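Local coordinates for protein putative beta-glucosidase (Bifidobacterium adolescentis, PDB 5WAB) that hydrolyses terminal beta-glucosidic bonds in sugars, as a beta-glucosidase of glycoside hydrolase family 3, at residues 110-114 with 154-160; 114-118 with 505-511; 159-163 with 417-421. All blocks are in the same frame, centred on the assembly; numbering follows the deposited sequence.

Contact 1: residues 110-114 with 154-160; sequences VNIKR and HFAANNQ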
loop_
_atom_site.group_PDB
_atom_site.type_symbol
_atom_site.label_atom_id
_atom_site.label_comp_id
_atom_site.label_asym_id
_atom_site.label_seq_id
_atom_site.Cartn_x
_atom_site.Cartn_y
_atom_site.Cartn_z
ATOM N N VAL A 110 5.558 0.090 -0.851
ATOM C CA VAL A 110 4.668 1.174 -1.249
ATOM C C VAL A 110 4.582 1.307 -2.771
ATOM O O VAL A 110 4.160 2.341 -3.276
ATOM C CB VAL A 110 5.076 2.513 -0.596
ATOM C CG1 VAL A 110 4.986 2.420 0.903
ATOM C CG2 VAL A 110 6.482 2.931 -1.009
ATOM N N ASN A 111 4.961 0.268 -3.512
ATOM C CA ASN A 111 4.877 0.336 -4.965
ATOM C C ASN A 111 3.435 0.534 -5.420
ATOM O O ASN A 111 2.496 -0.020 -4.844
ATOM C CB ASN A 111 5.452 -0.923 -5.607
ATOM C CG ASN A 111 6.931 -1.094 -5.340
ATOM O OD1 ASN A 111 7.345 -2.019 -4.647
ATOM N ND2 ASN A 111 7.735 -0.199 -5.891
ATOM N N ILE A 112 3.268 1.365 -6.447
ATOM C CA ILE A 112 1.951 1.640 -7.001
ATOM C C ILE A 112 1.394 0.382 -7.650
ATOM O O ILE A 112 2.102 -0.329 -8.377
ATOM C CB ILE A 112 2.035 2.797 -8.006
ATOM C CG1 ILE A 112 2.440 4.086 -7.291
ATOM C CG2 ILE A 112 0.722 2.970 -8.745
ATOM C CD1 ILE A 112 1.496 4.484 -6.175
ATOM N N LYS A 113 0.122 0.090 -7.376
ATOM C CA LYS A 113 -0.591 -0.995 -8.046
ATOM C C LYS A 113 -1.041 -0.474 -9.406
ATOM O O LYS A 113 -2.178 -0.042 -9.603
ATOM C CB LYS A 113 -1.756 -1.475 -7.196
ATOM C CG LYS A 113 -1.312 -1.891 -5.819
ATOM C CD LYS A 113 -2.422 -2.463 -4.969
ATOM C CE LYS A 113 -1.901 -2.646 -3.552
ATOM N NZ LYS A 113 -2.852 -3.282 -2.602
ATOM N N ARG A 114 -0.094 -0.469 -10.348
ATOM C CA ARG A 114 -0.387 -0.033 -11.708
ATOM C C ARG A 114 -1.472 -0.894 -12.330
ATOM O O ARG A 114 -2.415 -0.382 -12.944
ATOM C CB ARG A 114 0.884 -0.074 -12.551
ATOM C CG ARG A 114 0.664 0.011 -14.051
ATOM C CD ARG A 114 2.010 0.011 -14.760
ATOM N NE ARG A 114 1.907 0.242 -16.195
ATOM C CZ ARG A 114 2.142 -0.689 -17.113
ATOM N NH1 ARG A 114 2.506 -1.905 -16.738
ATOM N NH2 ARG A 114 2.022 -0.404 -18.403
ATOM N N HIS A 154 11.480 -1.386 -2.354
ATOM C CA HIS A 154 11.451 -1.519 -3.812
ATOM C C HIS A 154 11.352 -0.174 -4.511
ATOM O O HIS A 154 10.402 0.096 -5.250
ATOM C CB HIS A 154 10.329 -2.454 -4.246
ATOM C CG HIS A 154 10.317 -3.743 -3.496
ATOM N ND1 HIS A 154 9.161 -4.447 -3.242
ATOM C CD2 HIS A 154 11.322 -4.446 -2.922
ATOM C CE1 HIS A 154 9.456 -5.536 -2.554
ATOM N NE2 HIS A 154 10.760 -5.558 -2.342
ATOM N N PHE A 155 12.383 0.632 -4.326
ATOM C CA PHE A 155 12.495 1.963 -4.905
ATOM C C PHE A 155 13.319 1.851 -6.190
ATOM O O PHE A 155 14.521 1.578 -6.137
ATOM C CB PHE A 155 13.142 2.891 -3.876
ATOM C CG PHE A 155 13.267 4.323 -4.305
ATOM C CD1 PHE A 155 12.142 5.112 -4.483
ATOM C CD2 PHE A 155 14.518 4.902 -4.449
ATOM C CE1 PHE A 155 12.262 6.439 -4.852
ATOM C CE2 PHE A 155 14.645 6.230 -4.810
ATOM C CZ PHE A 155 13.519 6.999 -5.011
ATOM N N ALA A 156 12.678 2.029 -7.346
ATOM C CA ALA A 156 11.246 2.299 -7.457
ATOM C C ALA A 156 10.648 1.601 -8.674
ATOM O O ALA A 156 11.360 0.938 -9.442
ATOM C CB ALA A 156 10.988 3.799 -7.542
ATOM N N ALA A 157 9.329 1.758 -8.828
ATOM C CA ALA A 157 8.590 1.305 -10.011
ATOM C C ALA A 157 8.695 -0.207 -10.199
ATOM O O ALA A 157 8.965 -0.704 -11.296
ATOM C CB ALA A 157 9.058 2.050 -11.262
ATOM N N ASN A 158 8.469 -0.942 -9.106
ATOM C CA ASN A 158 8.431 -2.403 -9.122
ATOM C C ASN A 158 6.961 -2.819 -9.051
ATOM O O ASN A 158 6.432 -3.165 -7.997
ATOM C CB ASN A 158 9.239 -2.975 -7.957
ATOM C CG ASN A 158 9.352 -4.494 -8.002
ATOM O OD1 ASN A 158 8.907 -5.139 -8.953
ATOM N ND2 ASN A 158 9.886 -5.072 -6.936
ATOM N N ASN A 159 6.303 -2.810 -10.209
ATOM C CA ASN A 159 4.850 -2.936 -10.296
ATOM C C ASN A 159 4.394 -4.256 -10.909
ATOM O O ASN A 159 3.200 -4.420 -11.182
ATOM C CB ASN A 159 4.284 -1.760 -11.089
ATOM C CG ASN A 159 4.920 -0.438 -10.693
ATOM O OD1 ASN A 159 5.711 0.138 -11.447
ATOM N ND2 ASN A 159 4.572 0.054 -9.505
ATOM N N GLN A 160 5.313 -5.188 -11.164
ATOM C CA GLN A 160 4.959 -6.494 -11.701
ATOM C C GLN A 160 6.024 -7.506 -11.303
ATOM O O GLN A 160 7.165 -7.150 -11.000
ATOM C CB GLN A 160 4.795 -6.452 -13.221
ATOM C CG GLN A 160 6.084 -6.302 -13.979
ATOM C CD GLN A 160 5.831 -6.043 -15.435
ATOM O OE1 GLN A 160 4.969 -5.241 -15.783
ATOM N NE2 GLN A 160 6.563 -6.729 -16.304
HETATM O O HOH W 1 4.458 -2.940 -14.506
#
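Asn159 ND2 and Asn111 ND2 each donate to a main-chain oxygen across the contact. The bond from Asn159 ND2 to Ile112 O, 2.7 Å long, arrives in the carbonyl plane on a lone pair, although bent at the hydrogen (139°) and tilted from its own amide plane; Asn159 OD1 bonds Tyr520 OH. Asn111 ND2 reaches His154 O at 2.8 Å along a straighter path (163°), with the acceptor close to the amide plane. Its chi1 of -64° sets CG beside its own backbone N and points the amide into the turn after His154. The other end of that amide meets the imidazole edge-on: Asn111 OD1 lies in the ring plane and takes a weak bond from His154 ND1 at 3.3 Å, the two planes being nearly coplanar. Tyr124 OH is the stronger partner of that nitrogen. Asparagine suits the place because it donates and accepts within one plane; an alanine here would probably leave His154 O without this donor and His154 ND1 without its weak second partner. Farther out, water 1 accepts weakly from Arg114 NH1 and donates to Gln160 OE1 at 2.7 Å, while Arg114 CB rests 4.1 Å from Asn159 CB. Arg114 NE is salt-bridged to Glu522, and Gln160 NE2 bonds Pro512 O. His154 NE2 hydrogen-bonds a glycerol, probably from the crystallisation liquor, which may mark the sugar pocket. The loop after strand 102-106 is thus tied to the end of the adjacent parallel strand 149-155 of the TIM-barrel domain, with helix 173-180 against Ile112 and Asn159 and Phe184 against Asn111.

Contact 2: residues 114-118 with 505-511; sequences RNPLG and DPSMINW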
loop_
_atom_site.group_PDB
_atom_site.type_symbol
_atom_site.label_atom_id
_atom_site.label_comp_id
_atom_site.label_asym_id
_atom_site.label_seq_id
_atom_site.Cartn_x
_atom_site.Cartn_y
_atom_site.Cartn_z
ATOM N N ARG A 114 -0.094 -0.469 -10.348
ATOM C CA ARG A 114 -0.387 -0.033 -11.708
ATOM C C ARG A 114 -1.472 -0.894 -12.330
ATOM O O ARG A 114 -2.415 -0.382 -12.944
ATOM C CB ARG A 114 0.884 -0.074 -12.551
ATOM C CG ARG A 114 0.664 0.011 -14.051
ATOM C CD ARG A 114 2.010 0.011 -14.760
ATOM N NE ARG A 114 1.907 0.242 -16.195
ATOM C CZ ARG A 114 2.142 -0.689 -17.113
ATOM N NH1 ARG A 114 2.506 -1.905 -16.738
ATOM N NH2 ARG A 114 2.022 -0.404 -18.403
ATOM N N ASN A 115 -1.354 -2.210 -12.167
ATOM C CA ASN A 115 -2.307 -3.168 -12.688
ATOM C C ASN A 115 -2.658 -4.153 -11.577
ATOM O O ASN A 115 -1.751 -4.693 -10.920
ATOM C CB ASN A 115 -1.728 -3.894 -13.899
ATOM C CG ASN A 115 -2.722 -4.824 -14.545
ATOM O OD1 ASN A 115 -3.145 -5.811 -13.949
ATOM N ND2 ASN A 115 -3.103 -4.514 -15.776
ATOM N N PRO A 116 -3.947 -4.418 -11.340
ATOM C CA PRO A 116 -4.330 -5.281 -10.212
ATOM C C PRO A 116 -3.852 -6.713 -10.344
ATOM O O PRO A 116 -3.941 -7.461 -9.365
ATOM C CB PRO A 116 -5.864 -5.204 -10.218
ATOM C CG PRO A 116 -6.213 -4.868 -11.619
ATOM C CD PRO A 116 -5.113 -3.983 -12.127
ATOM N N LEU A 117 -3.364 -7.123 -11.516
ATOM C CA LEU A 117 -2.813 -8.460 -11.698
ATOM C C LEU A 117 -1.420 -8.610 -11.106
ATOM O O LEU A 117 -0.890 -9.726 -11.097
ATOM C CB LEU A 117 -2.764 -8.820 -13.183
ATOM C CG LEU A 117 -4.088 -8.967 -13.930
ATOM C CD1 LEU A 117 -3.799 -9.295 -15.382
ATOM C CD2 LEU A 117 -4.977 -10.037 -13.297
ATOM N N GLY A 118 -0.811 -7.523 -10.641
ATOM C CA GLY A 118 0.520 -7.581 -10.066
ATOM C C GLY A 118 0.635 -8.558 -8.913
ATOM O O GLY A 118 -0.148 -8.501 -7.964
ATOM N N ASP A 505 -8.531 -1.486 -18.092
ATOM C CA ASP A 505 -7.362 -0.836 -17.507
ATOM C C ASP A 505 -6.452 -0.300 -18.605
ATOM O O ASP A 505 -6.067 -1.055 -19.507
ATOM C CB ASP A 505 -6.589 -1.819 -16.627
ATOM C CG ASP A 505 -5.596 -1.130 -15.704
ATOM O OD1 ASP A 505 -4.758 -0.344 -16.195
ATOM O OD2 ASP A 505 -5.648 -1.397 -14.481
ATOM N N PRO A 506 -6.069 0.979 -18.556
ATOM C CA PRO A 506 -5.255 1.547 -19.639
ATOM C C PRO A 506 -3.847 0.982 -19.701
ATOM O O PRO A 506 -3.137 1.251 -20.681
ATOM C CB PRO A 506 -5.233 3.043 -19.309
ATOM C CG PRO A 506 -5.409 3.090 -17.837
ATOM C CD PRO A 506 -6.347 1.964 -17.499
ATOM N N SER A 507 -3.426 0.208 -18.699
ATOM C CA SER A 507 -2.119 -0.433 -18.686
ATOM C C SER A 507 -2.122 -1.816 -19.325
ATOM O O SER A 507 -1.045 -2.345 -19.632
ATOM C CB SER A 507 -1.618 -0.574 -17.251
ATOM O OG SER A 507 -2.401 -1.533 -16.553
ATOM N N MET A 508 -3.298 -2.416 -19.531
ATOM C CA MET A 508 -3.342 -3.799 -19.995
ATOM C C MET A 508 -2.700 -3.946 -21.367
ATOM O O MET A 508 -2.148 -5.003 -21.693
ATOM C CB MET A 508 -4.791 -4.278 -20.024
ATOM C CG MET A 508 -4.941 -5.764 -20.151
ATOM S SD MET A 508 -4.002 -6.619 -18.879
ATOM C CE MET A 508 -4.478 -8.311 -19.237
ATOM N N ILE A 509 -2.761 -2.893 -22.178
ATOM C CA ILE A 509 -2.105 -2.894 -23.479
ATOM C C ILE A 509 -0.595 -3.059 -23.316
ATOM O O ILE A 509 0.058 -3.733 -24.119
ATOM C CB ILE A 509 -2.503 -1.614 -24.241
ATOM C CG1 ILE A 509 -2.083 -1.661 -25.703
ATOM C CG2 ILE A 509 -1.975 -0.359 -23.553
ATOM C CD1 ILE A 509 -2.631 -0.491 -26.478
ATOM N N ASN A 510 -0.018 -2.462 -22.273
ATOM C CA ASN A 510 1.407 -2.599 -21.998
ATOM C C ASN A 510 1.629 -3.410 -20.728
ATOM O O ASN A 510 2.219 -2.913 -19.760
ATOM C CB ASN A 510 2.070 -1.235 -21.848
ATOM C CG ASN A 510 2.131 -0.468 -23.140
ATOM O OD1 ASN A 510 2.862 -0.839 -24.058
ATOM N ND2 ASN A 510 1.384 0.628 -23.213
ATOM N N TRP A 511 1.161 -4.657 -20.724
ATOM C CA TRP A 511 1.269 -5.530 -19.570
ATOM C C TRP A 511 1.338 -6.981 -20.030
ATOM O O TRP A 511 0.447 -7.420 -20.772
ATOM C CB TRP A 511 0.081 -5.329 -18.627
ATOM C CG TRP A 511 0.076 -6.239 -17.450
ATOM C CD1 TRP A 511 -0.416 -7.510 -17.405
ATOM C CD2 TRP A 511 0.571 -5.952 -16.134
ATOM N NE1 TRP A 511 -0.254 -8.037 -16.148
ATOM C CE2 TRP A 511 0.351 -7.102 -15.348
ATOM C CE3 TRP A 511 1.180 -4.836 -15.544
ATOM C CZ2 TRP A 511 0.718 -7.173 -14.004
ATOM C CZ3 TRP A 511 1.545 -4.909 -14.204
ATOM C CH2 TRP A 511 1.309 -6.068 -13.451
HETATM O O HOH W 2 -3.979 1.853 -14.721
HETATM O O HOH W 3 -4.969 -0.015 -11.756
#
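Asn115 lies on the indole of Trp511 where the contact is tightest. Its CB forms a CH-pi contact 3.5 Å from the centroid of the six-membered ring, over the face, and the amide continues across the indole with its plane only 15° from that of the ring. Asn115 CG stands opposite the backbone N (chi1 -175°), which carries the amide over the tryptophan and lets Asn115 ND2 bond Ser507 OG at 3.2 Å, near the amide plane. Beside this stack Arg114 runs extended as far as NE and grips Asn510 O end-on, NH2 at 2.9 Å and NH1 at 3.2 Å, both from the same face of the carbonyl. The CB of Ser507 covers one guanidinium face, and NE turns to Glu522 in a salt bridge.

Each loop is shaped by an Asx turn within a type I beta turn: Asn115 OD1 accepts from Leu117 N at 2.8 Å, and Asp505 OD1 from Ser507 N and from Ser507 OG. Asparagine and aspartate suit these first positions because their short side chains can bend back to the amide two residues on. The two turns meet where the barrel domain adjoins the C-terminal domain of the family 3 enzyme.

Away from the stack the fit is looser. Waters 2 and 3 both donate to Arg114 O and bridge it to Asp505, one to each carboxylate oxygen, supplying the hydrogens that these acceptors lack. On another flank, the partly exposed Met508 bends at chi2 so that its CE just meets Leu117 CD1 at 4.0 Å, a light apolar touch.

Contact 3: residues 159-163 with 417-421; sequences NQETD and EGFDR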
loop_
_atom_site.group_PDB
_atom_site.type_symbol
_atom_site.label_atom_id
_atom_site.label_comp_id
_atom_site.label_asym_id
_atom_site.label_seq_id
_atom_site.Cartn_x
_atom_site.Cartn_y
_atom_site.Cartn_z
ATOM N N ASN A 159 6.303 -2.810 -10.209
ATOM C CA ASN A 159 4.850 -2.936 -10.296
ATOM C C ASN A 159 4.394 -4.256 -10.909
ATOM O O ASN A 159 3.200 -4.420 -11.182
ATOM C CB ASN A 159 4.284 -1.760 -11.089
ATOM C CG ASN A 159 4.920 -0.438 -10.693
ATOM O OD1 ASN A 159 5.711 0.138 -11.447
ATOM N ND2 ASN A 159 4.572 0.054 -9.505
ATOM N N GLN A 160 5.313 -5.188 -11.164
ATOM C CA GLN A 160 4.959 -6.494 -11.701
ATOM C C GLN A 160 6.024 -7.506 -11.303
ATOM O O GLN A 160 7.165 -7.150 -11.000
ATOM C CB GLN A 160 4.795 -6.452 -13.221
ATOM C CG GLN A 160 6.084 -6.302 -13.979
ATOM C CD GLN A 160 5.831 -6.043 -15.435
ATOM O OE1 GLN A 160 4.969 -5.241 -15.783
ATOM N NE2 GLN A 160 6.563 -6.729 -16.304
ATOM N N GLU A 161 5.625 -8.776 -11.280
ATOM C CA GLU A 161 6.549 -9.871 -11.002
ATOM C C GLU A 161 7.147 -10.460 -12.268
ATOM O O GLU A 161 8.251 -11.014 -12.226
ATOM C CB GLU A 161 5.833 -10.986 -10.233
ATOM C CG GLU A 161 5.476 -10.648 -8.799
ATOM C CD GLU A 161 6.699 -10.364 -7.957
ATOM O OE1 GLU A 161 7.322 -11.334 -7.473
ATOM O OE2 GLU A 161 7.038 -9.172 -7.785
ATOM N N THR A 162 6.431 -10.356 -13.385
ATOM C CA THR A 162 6.864 -10.957 -14.638
ATOM C C THR A 162 8.177 -10.347 -15.106
ATOM O O THR A 162 8.237 -9.156 -15.427
ATOM C CB THR A 162 5.769 -10.775 -15.689
ATOM O OG1 THR A 162 4.576 -11.429 -15.240
ATOM C CG2 THR A 162 6.192 -11.364 -17.017
ATOM N N ASP A 163 9.220 -11.179 -15.164
ATOM C CA ASP A 163 10.555 -10.778 -15.612
ATOM C C ASP A 163 11.125 -9.651 -14.752
ATOM O O ASP A 163 11.862 -8.796 -15.246
ATOM C CB ASP A 163 10.532 -10.363 -17.087
ATOM C CG ASP A 163 11.896 -10.439 -17.742
ATOM O OD1 ASP A 163 12.777 -11.151 -17.206
ATOM O OD2 ASP A 163 12.091 -9.772 -18.782
ATOM N N GLU A 417 3.344 -17.286 -5.475
ATOM C CA GLU A 417 4.418 -16.324 -5.266
ATOM C C GLU A 417 5.310 -16.218 -6.497
ATOM O O GLU A 417 5.582 -17.210 -7.181
ATOM C CB GLU A 417 5.258 -16.735 -4.057
ATOM C CG GLU A 417 6.371 -15.762 -3.708
ATOM C CD GLU A 417 7.119 -16.161 -2.451
ATOM O OE1 GLU A 417 6.743 -17.184 -1.839
ATOM O OE2 GLU A 417 8.070 -15.443 -2.068
ATOM N N GLY A 418 5.763 -14.998 -6.781
ATOM C CA GLY A 418 6.625 -14.756 -7.919
ATOM C C GLY A 418 5.927 -14.693 -9.258
ATOM O O GLY A 418 6.609 -14.654 -10.288
ATOM N N PHE A 419 4.597 -14.684 -9.284
ATOM C CA PHE A 419 3.839 -14.668 -10.524
ATOM C C PHE A 419 2.777 -13.581 -10.476
ATOM O O PHE A 419 2.228 -13.273 -9.418
ATOM C CB PHE A 419 3.184 -16.029 -10.776
ATOM C CG PHE A 419 4.156 -17.096 -11.180
ATOM C CD1 PHE A 419 4.810 -17.029 -12.402
ATOM C CD2 PHE A 419 4.453 -18.143 -10.323
ATOM C CE1 PHE A 419 5.718 -18.005 -12.774
ATOM C CE2 PHE A 419 5.362 -19.121 -10.686
ATOM C CZ PHE A 419 5.996 -19.052 -11.914
ATOM N N ASP A 420 2.493 -13.004 -11.635
ATOM C CA ASP A 420 1.339 -12.136 -11.798
ATOM C C ASP A 420 0.123 -12.973 -12.170
ATOM O O ASP A 420 0.233 -13.971 -12.886
ATOM C CB ASP A 420 1.600 -11.082 -12.877
ATOM C CG ASP A 420 2.794 -10.197 -12.560
ATOM O OD1 ASP A 420 2.954 -9.799 -11.384
ATOM O OD2 ASP A 420 3.564 -9.890 -13.491
ATOM N N ARG A 421 -1.046 -12.555 -11.689
ATOM C CA ARG A 421 -2.278 -13.220 -12.091
ATOM C C ARG A 421 -2.529 -13.013 -13.581
ATOM O O ARG A 421 -2.019 -12.081 -14.209
ATOM C CB ARG A 421 -3.458 -12.691 -11.271
ATOM C CG ARG A 421 -3.543 -13.278 -9.877
ATOM C CD ARG A 421 -4.252 -12.340 -8.925
ATOM N NE ARG A 421 -5.682 -12.218 -9.160
ATOM C CZ ARG A 421 -6.359 -11.083 -9.014
ATOM N NH1 ARG A 421 -5.725 -9.969 -8.665
ATOM N NH2 ARG A 421 -7.666 -11.057 -9.231
HETATM O O HOH W 4 4.318 -13.509 -13.855
#
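Hydrogen bonds to the carboxylate of Asp420 carry this contact, and both oxygens take part. Asp420 OD1 receives Glu161 N at 2.9 Å on its syn lone pair, in a nearly straight bond (162°), and also accepts from Gly119 N. Asp420 OD2 is held twice by one residue: Thr162 N at 2.9 Å and Thr162 OG1 at 2.5 Å, both approaching from the same face, above the carboxylate plane. Threonine fits here because its chi1 of -61° keeps OG1 beside its own backbone N, so amide and hydroxyl converge on one acceptor. Aspartate is short enough to receive consecutive amides of a loop in this way, and so many donors would probably stabilise its negative charge and stop the group from rotating. Gln160 NE2 bonds Thr162 O within its own loop and Pro512 O beyond it.

A water-mediated link runs alongside: water 4 donates to Thr162 OG1 and accepts from Asp420 N at 2.9 Å, tying the backbone of 417-421 to the same hydroxyl.

Van der Waals contacts are fewer. Glu161 CB lies 3.3 Å from Asp420 OD1, and the chain then bends at chi2 to bring Glu161 OE1 within 3.5 Å of Gly418 CA. Glu161 OE1 forms a salt bridge with Arg164, which would probably offset the negative charge nearby. Glycine suits its place here, since Gly418 has a positive phi and its CA lies against the glutamate.

The loop between strands 149-155 and 168-170 of the N-terminal domain is thereby joined to the loop leading from strand 403-409 to helix 428-438 of the C-terminal domain.

Contact 1 is a buried joint within the TIM-barrel domain, whereas contacts 2 and 3 both bridge that domain and the C-terminal one. Their chemistry follows their place: neutral amides on main-chain carbonyls in contact 1, an amide lying over an indole, beside an arginine, in contact 2, and a carboxylate capturing backbone N-H groups in the partly buried contact 3. Contact 2 is buried over most of its residues but has a more open methionine flank. Arg114 belongs to contacts 1 and 2, and Asn159 and Gln160 to contacts 1 and 3. Trp511 also packs on Asn159 and Gln160, while Leu117 and Arg421 join contacts 2 and 3 by a probable backbone hydrogen bond.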